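Local structure of benzoylformate Decarboxylase (Polynucleobacter necessarius, 4K9Q) at residues D502-A507 / S518-P523; P389-T394 / R419-V424; S49-A54 / L92-G97; E366-E371 / V408-G413. The protein probably decarboxylates benzoylformate to benzaldehyde and carbon dioxide, using thiamine diphosphate and magnesium as cofactors. All blocks are in the same frame, centred on the assembly; numbering follows the deposited sequence.

Interaction 1: D502-A507 / S518-P523; sequences DELKTA and SVIVVP
Leu504 and Ala507, one turn apart on the helix, meet Ile520 and Val522 of the strand mainly through aliphatic side chains. Helix 502-507 runs almost antiparallel to strand 518-523, at 171° between directions, with 9.9 Å between their axes. In the apolar packing, Leu504 works through a single methyl: its CD1 lies 4.0 Å from Ile520 CG2 and just as far from Val522 CG2, so it bridges two residues that face the same side of the sheet. The leucine chain crosses both branched side chains at about a right angle. Its CG stands anti to the backbone N (chi1 174°), and this carries CD1 across to the strand although the side chain does not set off straight toward it. Ile520 sends its longer branch the other way, toward Ala507, where CD1 is 4.1 Å from the alanine CB.

The second kind of contact is between side chain and backbone: Ile520 CD1 sits 3.7 Å from Ala507 O. Helix 352-361 adds Val355 to Leu504 and Val522. No hydrogen bond crosses, so this buried layer of the beta-alpha-beta unit 494-523 depends on the fit of its methyl groups.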
loop_
_atom_site.group_PDB
_atom_site.type_symbol
_atom_site.label_atom_id
_atom_site.label_comp_id
_atom_site.label_asym_id
_atom_site.label_seq_id
_atom_site.Cartn_x
_atom_site.Cartn_y
_atom_site.Cartn_z
ATOM N N ASP A 502 -40.589 33.102 -17.852
ATOM C CA ASP A 502 -40.216 34.312 -18.587
ATOM C C ASP A 502 -38.997 34.997 -17.960
ATOM O O ASP A 502 -38.107 35.478 -18.663
ATOM C CB ASP A 502 -41.390 35.291 -18.698
ATOM C CG ASP A 502 -41.075 36.465 -19.606
ATOM O OD1 ASP A 502 -41.030 37.615 -19.116
ATOM O OD2 ASP A 502 -40.842 36.231 -20.814
ATOM N N GLU A 503 -38.954 35.042 -16.635
ATOM C CA GLU A 503 -37.787 35.589 -15.951
ATOM C C GLU A 503 -36.550 34.751 -16.255
ATOM O O GLU A 503 -35.462 35.289 -16.460
ATOM C CB GLU A 503 -38.021 35.665 -14.446
ATOM C CG GLU A 503 -39.015 36.762 -14.046
ATOM C CD GLU A 503 -39.273 36.818 -12.556
ATOM O OE1 GLU A 503 -38.563 36.131 -11.790
ATOM O OE2 GLU A 503 -40.193 37.562 -12.148
ATOM N N LEU A 504 -36.725 33.431 -16.284
ATOM C CA LEU A 504 -35.622 32.549 -16.644
ATOM C C LEU A 504 -35.107 32.860 -18.041
ATOM O O LEU A 504 -33.904 32.947 -18.253
ATOM C CB LEU A 504 -36.051 31.077 -16.566
ATOM C CG LEU A 504 -35.017 30.065 -17.067
ATOM C CD1 LEU A 504 -33.741 30.152 -16.239
ATOM C CD2 LEU A 504 -35.623 28.681 -16.996
ATOM N N LYS A 505 -36.012 33.008 -19.004
ATOM C CA LYS A 505 -35.586 33.317 -20.362
ATOM C C LYS A 505 -34.745 34.588 -20.386
ATOM O O LYS A 505 -33.670 34.628 -20.986
ATOM C CB LYS A 505 -36.788 33.455 -21.299
ATOM C CG LYS A 505 -36.419 33.961 -22.684
ATOM C CD LYS A 505 -37.646 34.153 -23.546
ATOM C CE LYS A 505 -37.260 34.786 -24.871
ATOM N NZ LYS A 505 -38.445 34.994 -25.746
ATOM N N THR A 506 -35.235 35.628 -19.722
ATOM C CA THR A 506 -34.536 36.911 -19.707
ATOM C C THR A 506 -33.154 36.781 -19.073
ATOM O O THR A 506 -32.167 37.304 -19.594
ATOM C CB THR A 506 -35.333 37.975 -18.945
ATOM O OG1 THR A 506 -36.609 38.140 -19.575
ATOM C CG2 THR A 506 -34.589 39.303 -18.953
ATOM N N ALA A 507 -33.091 36.100 -17.937
ATOM C CA ALA A 507 -31.821 35.941 -17.229
ATOM C C ALA A 507 -30.812 35.120 -18.042
ATOM O O ALA A 507 -29.613 35.427 -18.066
ATOM C CB ALA A 507 -32.056 35.315 -15.866
ATOM N N SER A 518 -21.897 33.587 -14.422
ATOM C CA SER A 518 -23.223 33.926 -13.906
ATOM C C SER A 518 -23.834 32.752 -13.137
ATOM O O SER A 518 -23.572 31.590 -13.452
ATOM C CB SER A 518 -24.159 34.292 -15.064
ATOM O OG SER A 518 -23.765 35.491 -15.722
ATOM N N VAL A 519 -24.664 33.069 -12.146
ATOM C CA VAL A 519 -25.454 32.075 -11.431
ATOM C C VAL A 519 -26.933 32.439 -11.531
ATOM O O VAL A 519 -27.338 33.555 -11.188
ATOM C CB VAL A 519 -25.027 31.975 -9.951
ATOM C CG1 VAL A 519 -25.915 30.999 -9.185
ATOM C CG2 VAL A 519 -23.571 31.555 -9.862
ATOM N N ILE A 520 -27.729 31.500 -12.023
ATOM C CA ILE A 520 -29.171 31.679 -12.128
ATOM C C ILE A 520 -29.847 30.619 -11.270
ATOM O O ILE A 520 -29.745 29.429 -11.555
ATOM C CB ILE A 520 -29.634 31.549 -13.588
ATOM C CG1 ILE A 520 -28.885 32.569 -14.452
ATOM C CG2 ILE A 520 -31.151 31.725 -13.694
ATOM C CD1 ILE A 520 -29.162 32.466 -15.940
ATOM N N VAL A 521 -30.527 31.051 -10.215
ATOM C CA VAL A 521 -31.159 30.113 -9.293
ATOM C C VAL A 521 -32.634 29.954 -9.669
ATOM O O VAL A 521 -33.369 30.942 -9.774
ATOM C CB VAL A 521 -31.003 30.591 -7.822
ATOM C CG1 VAL A 521 -31.624 29.583 -6.855
ATOM C CG2 VAL A 521 -29.522 30.844 -7.495
ATOM N N VAL A 522 -33.050 28.711 -9.893
ATOM C CA VAL A 522 -34.410 28.405 -10.302
ATOM C C VAL A 522 -35.076 27.506 -9.258
ATOM O O VAL A 522 -34.725 26.333 -9.127
ATOM C CB VAL A 522 -34.428 27.681 -11.662
ATOM C CG1 VAL A 522 -35.869 27.570 -12.183
ATOM C CG2 VAL A 522 -33.531 28.402 -12.663
ATOM N N PRO A 523 -36.021 28.058 -8.483
ATOM C CA PRO A 523 -36.770 27.197 -7.563
ATOM C C PRO A 523 -37.657 26.242 -8.356
ATOM O O PRO A 523 -38.365 26.678 -9.272
ATOM C CB PRO A 523 -37.642 28.181 -6.774
ATOM C CG PRO A 523 -37.121 29.537 -7.088
ATOM C CD PRO A 523 -36.458 29.460 -8.425
#

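Interaction 2: P389-T394 / R419-V424; sequences PDTFYT and RNRPVV
Asp390 and Arg421 meet although their backbones stay well apart: the nearest CA atoms, those of Thr391 and Val423, are 9.1 Å from each other, and no hydrogen bond runs from main chain to main chain between the two segments. Asp390 adopts a left-handed helical conformation (phi 50°, psi 44°) just before strand 392-393, and Arg421 lies in the loop leading into strand 423-428.

The arginine spans the gap. A bend at chi3 (-68°) brings its guanidinium end-on to one backbone oxygen, so that NH1 donates to Asp390 O at 2.9 Å and NH2 to the same Asp390 O at 3.0 Å. The acceptor lies near the guanidinium plane; NH2 approaches almost in line with the carbonyl, whereas NH1 stands above the carbonyl plane. A water accepts from Arg421 NH1 and donates to Thr391 OG1, and that hydroxyl itself donates to Pro389 O at 3.0 Å. A second water links Arg419 NH1 to Pro389 O. The Arg419 NH1 atom also sits 3.3 Å above the centre of the Arg421 guanidinium plane. Salt bridges from Arg419 to Glu366 and from Arg421 to Glu414 probably ease this close pairing of like charges, while the Asp390 carboxylate turns to Arg62 and Arg236.

Strand 368-372 runs between strands 392-393 and 423-428 in the parallel sheet, and its Val368 packs against Arg421. Glu414 comes from helix 403-417, which connects the two outer strands of this trio.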
loop_
_atom_site.group_PDB
_atom_site.type_symbol
_atom_site.label_atom_id
_atom_site.label_comp_id
_atom_site.label_asym_id
_atom_site.label_seq_id
_atom_site.Cartn_x
_atom_site.Cartn_y
_atom_site.Cartn_z
ATOM N N PRO A 389 -19.787 16.359 -31.308
ATOM C CA PRO A 389 -18.754 15.920 -30.368
ATOM C C PRO A 389 -18.293 17.079 -29.475
ATOM O O PRO A 389 -18.570 18.252 -29.775
ATOM C CB PRO A 389 -17.602 15.481 -31.291
ATOM C CG PRO A 389 -17.789 16.313 -32.511
ATOM C CD PRO A 389 -19.279 16.433 -32.690
ATOM N N ASP A 390 -17.612 16.725 -28.384
ATOM C CA ASP A 390 -16.987 17.690 -27.477
ATOM C C ASP A 390 -17.936 18.801 -27.061
ATOM O O ASP A 390 -17.556 19.978 -27.015
ATOM C CB ASP A 390 -15.726 18.282 -28.100
ATOM C CG ASP A 390 -14.650 17.236 -28.346
ATOM O OD1 ASP A 390 -14.775 16.104 -27.811
ATOM O OD2 ASP A 390 -13.682 17.545 -29.074
ATOM N N THR A 391 -19.160 18.411 -26.731
ATOM C CA THR A 391 -20.205 19.345 -26.367
ATOM C C THR A 391 -20.742 19.063 -24.960
ATOM O O THR A 391 -20.862 19.988 -24.146
ATOM C CB THR A 391 -21.320 19.328 -27.441
ATOM O OG1 THR A 391 -20.779 19.863 -28.656
ATOM C CG2 THR A 391 -22.541 20.148 -27.020
ATOM N N PHE A 392 -21.034 17.795 -24.664
ATOM C CA PHE A 392 -21.559 17.418 -23.345
ATOM C C PHE A 392 -20.511 16.749 -22.468
ATOM O O PHE A 392 -19.799 15.834 -22.914
ATOM C CB PHE A 392 -22.773 16.495 -23.468
ATOM C CG PHE A 392 -23.261 15.973 -22.144
ATOM C CD1 PHE A 392 -24.051 16.769 -21.325
ATOM C CD2 PHE A 392 -22.917 14.699 -21.708
ATOM C CE1 PHE A 392 -24.494 16.295 -20.086
ATOM C CE2 PHE A 392 -23.354 14.224 -20.479
ATOM C CZ PHE A 392 -24.147 15.024 -19.670
ATOM N N TYR A 393 -20.436 17.188 -21.214
ATOM C CA TYR A 393 -19.486 16.618 -20.264
ATOM C C TYR A 393 -20.106 16.465 -18.883
ATOM O O TYR A 393 -20.776 17.385 -18.384
ATOM C CB TYR A 393 -18.275 17.536 -20.106
ATOM C CG TYR A 393 -17.456 17.790 -21.345
ATOM C CD1 TYR A 393 -17.883 18.698 -22.312
ATOM C CD2 TYR A 393 -16.240 17.143 -21.536
ATOM C CE1 TYR A 393 -17.112 18.944 -23.446
ATOM C CE2 TYR A 393 -15.468 17.381 -22.659
ATOM C CZ TYR A 393 -15.912 18.280 -23.608
ATOM O OH TYR A 393 -15.154 18.527 -24.732
ATOM N N THR A 394 -19.848 15.327 -18.249
ATOM C CA THR A 394 -20.137 15.161 -16.826
ATOM C C THR A 394 -19.063 14.217 -16.265
ATOM O O THR A 394 -18.146 13.796 -16.992
ATOM C CB THR A 394 -21.581 14.649 -16.573
ATOM O OG1 THR A 394 -21.896 14.706 -15.171
ATOM C CG2 THR A 394 -21.760 13.222 -17.081
ATOM N N ARG A 419 -12.316 28.838 -29.696
ATOM C CA ARG A 419 -13.684 28.597 -30.130
ATOM C C ARG A 419 -14.694 29.420 -29.327
ATOM O O ARG A 419 -15.711 29.889 -29.859
ATOM C CB ARG A 419 -14.006 27.111 -30.036
ATOM C CG ARG A 419 -15.249 26.713 -30.773
ATOM C CD ARG A 419 -15.323 25.206 -30.865
ATOM N NE ARG A 419 -16.607 24.775 -31.392
ATOM C CZ ARG A 419 -17.001 23.509 -31.425
ATOM N NH1 ARG A 419 -16.198 22.566 -30.964
ATOM N NH2 ARG A 419 -18.193 23.190 -31.915
ATOM N N ASN A 420 -14.404 29.592 -28.042
ATOM C CA ASN A 420 -15.157 30.494 -27.172
ATOM C C ASN A 420 -16.655 30.235 -27.016
ATOM O O ASN A 420 -17.444 31.171 -26.876
ATOM C CB ASN A 420 -14.883 31.955 -27.543
ATOM C CG ASN A 420 -13.505 32.392 -27.100
ATOM O OD1 ASN A 420 -13.228 32.459 -25.902
ATOM N ND2 ASN A 420 -12.625 32.675 -28.057
ATOM N N ARG A 421 -17.046 28.968 -26.997
ATOM C CA ARG A 421 -18.426 28.625 -26.693
ATOM C C ARG A 421 -18.710 28.889 -25.214
ATOM O O ARG A 421 -17.848 28.653 -24.369
ATOM C CB ARG A 421 -18.678 27.147 -26.989
ATOM C CG ARG A 421 -18.562 26.776 -28.454
ATOM C CD ARG A 421 -18.670 25.267 -28.628
ATOM N NE ARG A 421 -17.513 24.584 -28.058
ATOM C CZ ARG A 421 -17.429 23.269 -27.899
ATOM N NH1 ARG A 421 -18.442 22.500 -28.262
ATOM N NH2 ARG A 421 -16.335 22.721 -27.379
ATOM N N PRO A 422 -19.924 29.361 -24.891
ATOM C CA PRO A 422 -20.295 29.468 -23.475
ATOM C C PRO A 422 -20.445 28.077 -22.861
ATOM O O PRO A 422 -20.853 27.153 -23.561
ATOM C CB PRO A 422 -21.646 30.186 -23.512
ATOM C CG PRO A 422 -22.192 29.904 -24.870
ATOM C CD PRO A 422 -20.999 29.822 -25.787
ATOM N N VAL A 423 -20.102 27.926 -21.586
ATOM C CA VAL A 423 -20.306 26.646 -20.911
ATOM C C VAL A 423 -21.529 26.752 -20.009
ATOM O O VAL A 423 -21.497 27.450 -18.996
ATOM C CB VAL A 423 -19.086 26.239 -20.070
ATOM C CG1 VAL A 423 -19.346 24.902 -19.362
ATOM C CG2 VAL A 423 -17.829 26.170 -20.945
ATOM N N VAL A 424 -22.605 26.069 -20.383
ATOM C CA VAL A 424 -23.835 26.105 -19.606
ATOM C C VAL A 424 -23.850 24.899 -18.671
ATOM O O VAL A 424 -23.708 23.758 -19.113
ATOM C CB VAL A 424 -25.055 26.061 -20.529
ATOM C CG1 VAL A 424 -26.338 26.050 -19.722
ATOM C CG2 VAL A 424 -25.039 27.272 -21.468
HETATM O O HOH W 1 -17.799 20.091 -31.581
HETATM O O HOH W 2 -21.230 22.765 -29.361
#

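Interaction 3: S49-A54 / L92-G97; sequences SVVAIA and LIITAG
Val51 and Ala54 press against Leu92 and Ile94 in a buried helix-to-sheet contact, apolar in its side chains, of the N-terminal TPP-binding domain. Helix 47-61 lies here over the start of strand 93-98, one of the inner strands of a parallel sheet.

Leu92, just ahead of the strand, carries most of the contact by forking onto the helix. Its CD1 reaches Val51, 4.1 Å from CG1, and its CD2 reaches Ala54, 4.0 Å from CB. With CG anti to the carbonyl carbon (chi1 -60°) and the chain extended beyond it, the two methyls are held out to residues three apart on the helix. Each also lies beside a helix carbonyl: Leu92 CD1 is 3.8 Å from Val51 O, and Leu92 CD2 is 3.5 Å from Ala54 O. The small alanine lets the backbones come close, its CA only 7.2 Å from that of Leu92. Further along the strand, Ile94 makes a looser touch, CD1 to Val51 CG2 at 4.5 Å.

Helix 79-88 closes the same layer, with Ala85 on Leu92, Leu82 on Ile94 and Cys81 on Val51. Elsewhere on helix 47-61, Ile53 packs onto Pro405 and Leu412 of helix 403-417. No hydrogen bond passes between the two segments, so what holds them is close fit and the exclusion of water; the two helix carbonyls are touched by methyls and not by donors of the strand segment.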
loop_
_atom_site.group_PDB
_atom_site.type_symbol
_atom_site.label_atom_id
_atom_site.label_comp_id
_atom_site.label_asym_id
_atom_site.label_seq_id
_atom_site.Cartn_x
_atom_site.Cartn_y
_atom_site.Cartn_z
ATOM N N SER A 49 -11.387 21.853 -6.221
ATOM C CA SER A 49 -11.606 22.690 -7.401
ATOM C C SER A 49 -10.357 22.730 -8.283
ATOM O O SER A 49 -10.462 22.696 -9.507
ATOM C CB SER A 49 -12.043 24.105 -7.013
ATOM O OG SER A 49 -13.409 24.110 -6.604
ATOM N N VAL A 50 -9.182 22.803 -7.663
ATOM C CA VAL A 50 -7.923 22.802 -8.413
ATOM C C VAL A 50 -7.853 21.613 -9.381
ATOM O O VAL A 50 -7.615 21.776 -10.581
ATOM C CB VAL A 50 -6.714 22.743 -7.469
ATOM C CG1 VAL A 50 -5.429 22.524 -8.266
ATOM C CG2 VAL A 50 -6.625 24.034 -6.625
ATOM N N VAL A 51 -8.088 20.418 -8.852
ATOM C CA VAL A 51 -7.994 19.208 -9.660
ATOM C C VAL A 51 -9.086 19.171 -10.734
ATOM O O VAL A 51 -8.811 18.857 -11.894
ATOM C CB VAL A 51 -8.035 17.956 -8.775
ATOM C CG1 VAL A 51 -8.164 16.680 -9.631
ATOM C CG2 VAL A 51 -6.764 17.894 -7.931
ATOM N N ALA A 52 -10.317 19.506 -10.363
ATOM C CA ALA A 52 -11.411 19.455 -11.341
ATOM C C ALA A 52 -11.267 20.484 -12.480
ATOM O O ALA A 52 -11.593 20.198 -13.626
ATOM C CB ALA A 52 -12.771 19.582 -10.641
ATOM N N ILE A 53 -10.792 21.681 -12.156
ATOM C CA ILE A 53 -10.506 22.695 -13.177
ATOM C C ILE A 53 -9.459 22.149 -14.158
ATOM O O ILE A 53 -9.619 22.226 -15.387
ATOM C CB ILE A 53 -10.015 23.995 -12.520
ATOM C CG1 ILE A 53 -11.164 24.649 -11.745
ATOM C CG2 ILE A 53 -9.473 24.971 -13.569
ATOM C CD1 ILE A 53 -10.709 25.821 -10.863
ATOM N N ALA A 54 -8.378 21.601 -13.618
ATOM C CA ALA A 54 -7.343 21.004 -14.453
ATOM C C ALA A 54 -7.895 19.864 -15.321
ATOM O O ALA A 54 -7.536 19.728 -16.486
ATOM C CB ALA A 54 -6.179 20.510 -13.588
ATOM N N LEU A 92 -3.712 14.028 -16.039
ATOM C CA LEU A 92 -3.209 15.109 -15.194
ATOM C C LEU A 92 -1.869 14.742 -14.573
ATOM O O LEU A 92 -1.639 13.584 -14.196
ATOM C CB LEU A 92 -4.202 15.419 -14.072
ATOM C CG LEU A 92 -5.587 15.854 -14.500
ATOM C CD1 LEU A 92 -6.397 16.202 -13.245
ATOM C CD2 LEU A 92 -5.485 17.066 -15.463
ATOM N N ILE A 93 -0.983 15.727 -14.473
ATOM C CA ILE A 93 0.242 15.548 -13.708
ATOM C C ILE A 93 0.062 16.250 -12.367
ATOM O O ILE A 93 0.147 17.488 -12.277
ATOM C CB ILE A 93 1.463 16.079 -14.471
ATOM C CG1 ILE A 93 1.618 15.302 -15.783
ATOM C CG2 ILE A 93 2.730 15.950 -13.613
ATOM C CD1 ILE A 93 2.725 15.825 -16.687
ATOM N N ILE A 94 -0.226 15.459 -11.337
ATOM C CA ILE A 94 -0.471 16.010 -10.009
ATOM C C ILE A 94 0.852 16.208 -9.290
ATOM O O ILE A 94 1.595 15.250 -9.072
ATOM C CB ILE A 94 -1.356 15.091 -9.141
ATOM C CG1 ILE A 94 -2.641 14.652 -9.873
ATOM C CG2 ILE A 94 -1.665 15.788 -7.803
ATOM C CD1 ILE A 94 -3.568 15.770 -10.280
ATOM N N THR A 95 1.165 17.447 -8.923
ATOM C CA THR A 95 2.381 17.693 -8.161
ATOM C C THR A 95 2.042 18.294 -6.809
ATOM O O THR A 95 1.148 19.125 -6.701
ATOM C CB THR A 95 3.373 18.609 -8.906
ATOM O OG1 THR A 95 2.872 19.954 -8.943
ATOM C CG2 THR A 95 3.582 18.108 -10.323
ATOM N N ALA A 96 2.728 17.839 -5.771
ATOM C CA ALA A 96 2.606 18.474 -4.466
ATOM C C ALA A 96 3.993 18.743 -3.908
ATOM O O ALA A 96 4.868 17.882 -3.977
ATOM C CB ALA A 96 1.824 17.597 -3.508
ATOM N N GLY A 97 4.197 19.931 -3.350
ATOM C CA GLY A 97 5.438 20.204 -2.655
ATOM C C GLY A 97 5.574 19.276 -1.466
ATOM O O GLY A 97 4.586 18.758 -0.935
#

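Interaction 4: E366-E371 / V408-G413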
loop_
_atom_site.group_PDB
_atom_site.type_symbol
_atom_site.label_atom_id
_atom_site.label_comp_id
_atom_site.label_asym_id
_atom_site.label_seq_id
_atom_site.Cartn_x
_atom_site.Cartn_y
_atom_site.Cartn_z
ATOM N N GLU A 366 -24.045 26.596 -30.752
ATOM C CA GLU A 366 -22.808 26.094 -30.160
ATOM C C GLU A 366 -22.607 26.476 -28.690
ATOM O O GLU A 366 -22.225 27.608 -28.372
ATOM C CB GLU A 366 -21.602 26.525 -30.986
ATOM C CG GLU A 366 -21.532 25.856 -32.339
ATOM C CD GLU A 366 -20.115 25.771 -32.855
ATOM O OE1 GLU A 366 -19.848 24.876 -33.683
ATOM O OE2 GLU A 366 -19.266 26.586 -32.426
ATOM N N ILE A 367 -22.867 25.514 -27.807
ATOM C CA ILE A 367 -22.580 25.661 -26.385
ATOM C C ILE A 367 -21.829 24.423 -25.914
ATOM O O ILE A 367 -21.767 23.414 -26.622
ATOM C CB ILE A 367 -23.874 25.811 -25.529
ATOM C CG1 ILE A 367 -24.728 24.540 -25.590
ATOM C CG2 ILE A 367 -24.680 27.018 -25.967
ATOM C CD1 ILE A 367 -25.879 24.539 -24.586
ATOM N N VAL A 368 -21.220 24.521 -24.739
ATOM C CA VAL A 368 -20.751 23.340 -24.022
ATOM C C VAL A 368 -21.763 23.132 -22.907
ATOM O O VAL A 368 -22.175 24.096 -22.267
ATOM C CB VAL A 368 -19.348 23.556 -23.445
ATOM C CG1 VAL A 368 -18.965 22.400 -22.524
ATOM C CG2 VAL A 368 -18.322 23.699 -24.578
ATOM N N LEU A 369 -22.203 21.891 -22.707
ATOM C CA LEU A 369 -23.202 21.588 -21.686
ATOM C C LEU A 369 -22.585 20.667 -20.643
ATOM O O LEU A 369 -22.042 19.618 -20.987
ATOM C CB LEU A 369 -24.426 20.907 -22.308
ATOM C CG LEU A 369 -25.544 20.628 -21.298
ATOM C CD1 LEU A 369 -26.156 21.923 -20.835
ATOM C CD2 LEU A 369 -26.619 19.730 -21.914
ATOM N N VAL A 370 -22.665 21.068 -19.378
ATOM C CA VAL A 370 -22.145 20.279 -18.260
ATOM C C VAL A 370 -23.298 20.011 -17.297
ATOM O O VAL A 370 -24.184 20.847 -17.153
ATOM C CB VAL A 370 -21.040 21.066 -17.540
ATOM C CG1 VAL A 370 -20.509 20.291 -16.332
ATOM C CG2 VAL A 370 -19.897 21.374 -18.518
ATOM N N GLU A 371 -23.323 18.844 -16.664
ATOM C CA GLU A 371 -24.440 18.526 -15.776
ATOM C C GLU A 371 -24.004 17.826 -14.488
ATOM O O GLU A 371 -23.195 16.896 -14.506
ATOM C CB GLU A 371 -25.510 17.707 -16.516
ATOM C CG GLU A 371 -26.580 17.060 -15.630
ATOM C CD GLU A 371 -26.126 15.741 -15.015
ATOM O OE1 GLU A 371 -26.323 15.564 -13.793
ATOM O OE2 GLU A 371 -25.566 14.868 -15.738
ATOM N N VAL A 408 -15.400 25.424 -15.297
ATOM C CA VAL A 408 -14.423 26.503 -15.419
ATOM C C VAL A 408 -13.245 26.046 -16.273
ATOM O O VAL A 408 -12.745 26.798 -17.103
ATOM C CB VAL A 408 -13.928 27.012 -14.042
ATOM C CG1 VAL A 408 -12.779 27.997 -14.216
ATOM C CG2 VAL A 408 -15.075 27.656 -13.257
ATOM N N GLY A 409 -12.797 24.813 -16.064
ATOM C CA GLY A 409 -11.689 24.291 -16.844
ATOM C C GLY A 409 -12.048 24.150 -18.318
ATOM O O GLY A 409 -11.234 24.450 -19.196
ATOM N N LEU A 410 -13.266 23.681 -18.592
ATOM C CA LEU A 410 -13.755 23.553 -19.964
ATOM C C LEU A 410 -13.815 24.936 -20.619
ATOM O O LEU A 410 -13.430 25.100 -21.779
ATOM C CB LEU A 410 -15.135 22.864 -20.003
ATOM C CG LEU A 410 -15.083 21.356 -19.680
ATOM C CD1 LEU A 410 -16.454 20.796 -19.286
ATOM C CD2 LEU A 410 -14.472 20.575 -20.853
ATOM N N ALA A 411 -14.256 25.929 -19.858
ATOM C CA ALA A 411 -14.283 27.312 -20.331
ATOM C C ALA A 411 -12.889 27.858 -20.653
ATOM O O ALA A 411 -12.703 28.538 -21.671
ATOM C CB ALA A 411 -15.001 28.215 -19.316
ATOM N N LEU A 412 -11.916 27.582 -19.794
ATOM C CA LEU A 412 -10.532 27.958 -20.072
ATOM C C LEU A 412 -10.076 27.320 -21.384
ATOM O O LEU A 412 -9.366 27.942 -22.172
ATOM C CB LEU A 412 -9.606 27.539 -18.918
ATOM C CG LEU A 412 -9.750 28.329 -17.607
ATOM C CD1 LEU A 412 -8.868 27.716 -16.536
ATOM C CD2 LEU A 412 -9.400 29.815 -17.800
ATOM N N GLY A 413 -10.516 26.088 -21.619
ATOM C CA GLY A 413 -10.218 25.376 -22.855
ATOM C C GLY A 413 -10.798 26.055 -24.087
ATOM O O GLY A 413 -10.162 26.083 -25.143
#
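Leu410 rests one methyl over Val368 and Val370, the two strand residues that face the helix. Its CD1 lies against CG2 of Val370 at 3.6 Å and stands further from CG1 of Val368, at 4.4 Å, so the leucine leans toward the later of the two valines. Leu410 and Val370 meet at a slant, neither alongside nor square across each other. In both, the atom leading to the contact stands beside the backbone N and anti to the carbonyl carbon: CG2 in Val370, and CG in Leu410 (chi1 -72°), from which the chain extends to CD1. Val368 instead offers CG1. Leu369, between them, sets off away from the helix and packs against Phe384 and Phe392.

Leu410 is the one residue of 408-413 that touches the strand segment; its CA is 8.1 Å from that of Val368. Tyr393 packs on both Leu410 and Val368, and Val423 on both valines, so the neighbouring strands flank the spot where the leucine lands.

Strand 368-372 leads toward the cofactor: the side chain of Val370 is about 12 Å from the bound thiamine diphosphate. Helix 403-417 connects parallel strands 392-393 and 423-428 and packs over strand 368-372 between them, a beta-alpha-beta crossover of the kind on which the C-terminal domain of TPP enzymes is built.

Interactions 1, 2 and 4 all reach the parallel sheet of the C-terminal TPP-binding domain, whereas interaction 3 belongs to the N-terminal one and closes before the others begin. Interactions 2 and 4 alternate along the chain and have centres about 4 Å apart; they touch directly, with Thr391 O 2.7 Å from Leu369 N in a probable hydrogen bond. Interaction 1 comes last, some 20 Å between centres from both, toward the other edge of the sheet. Interaction 3 lies about 18 Å from interaction 4 between centres, yet Ile53 CG2 packs 4.0 Å from Gly409 CA, so helices 47-61 and 403-417 bring the two domains together within one chain.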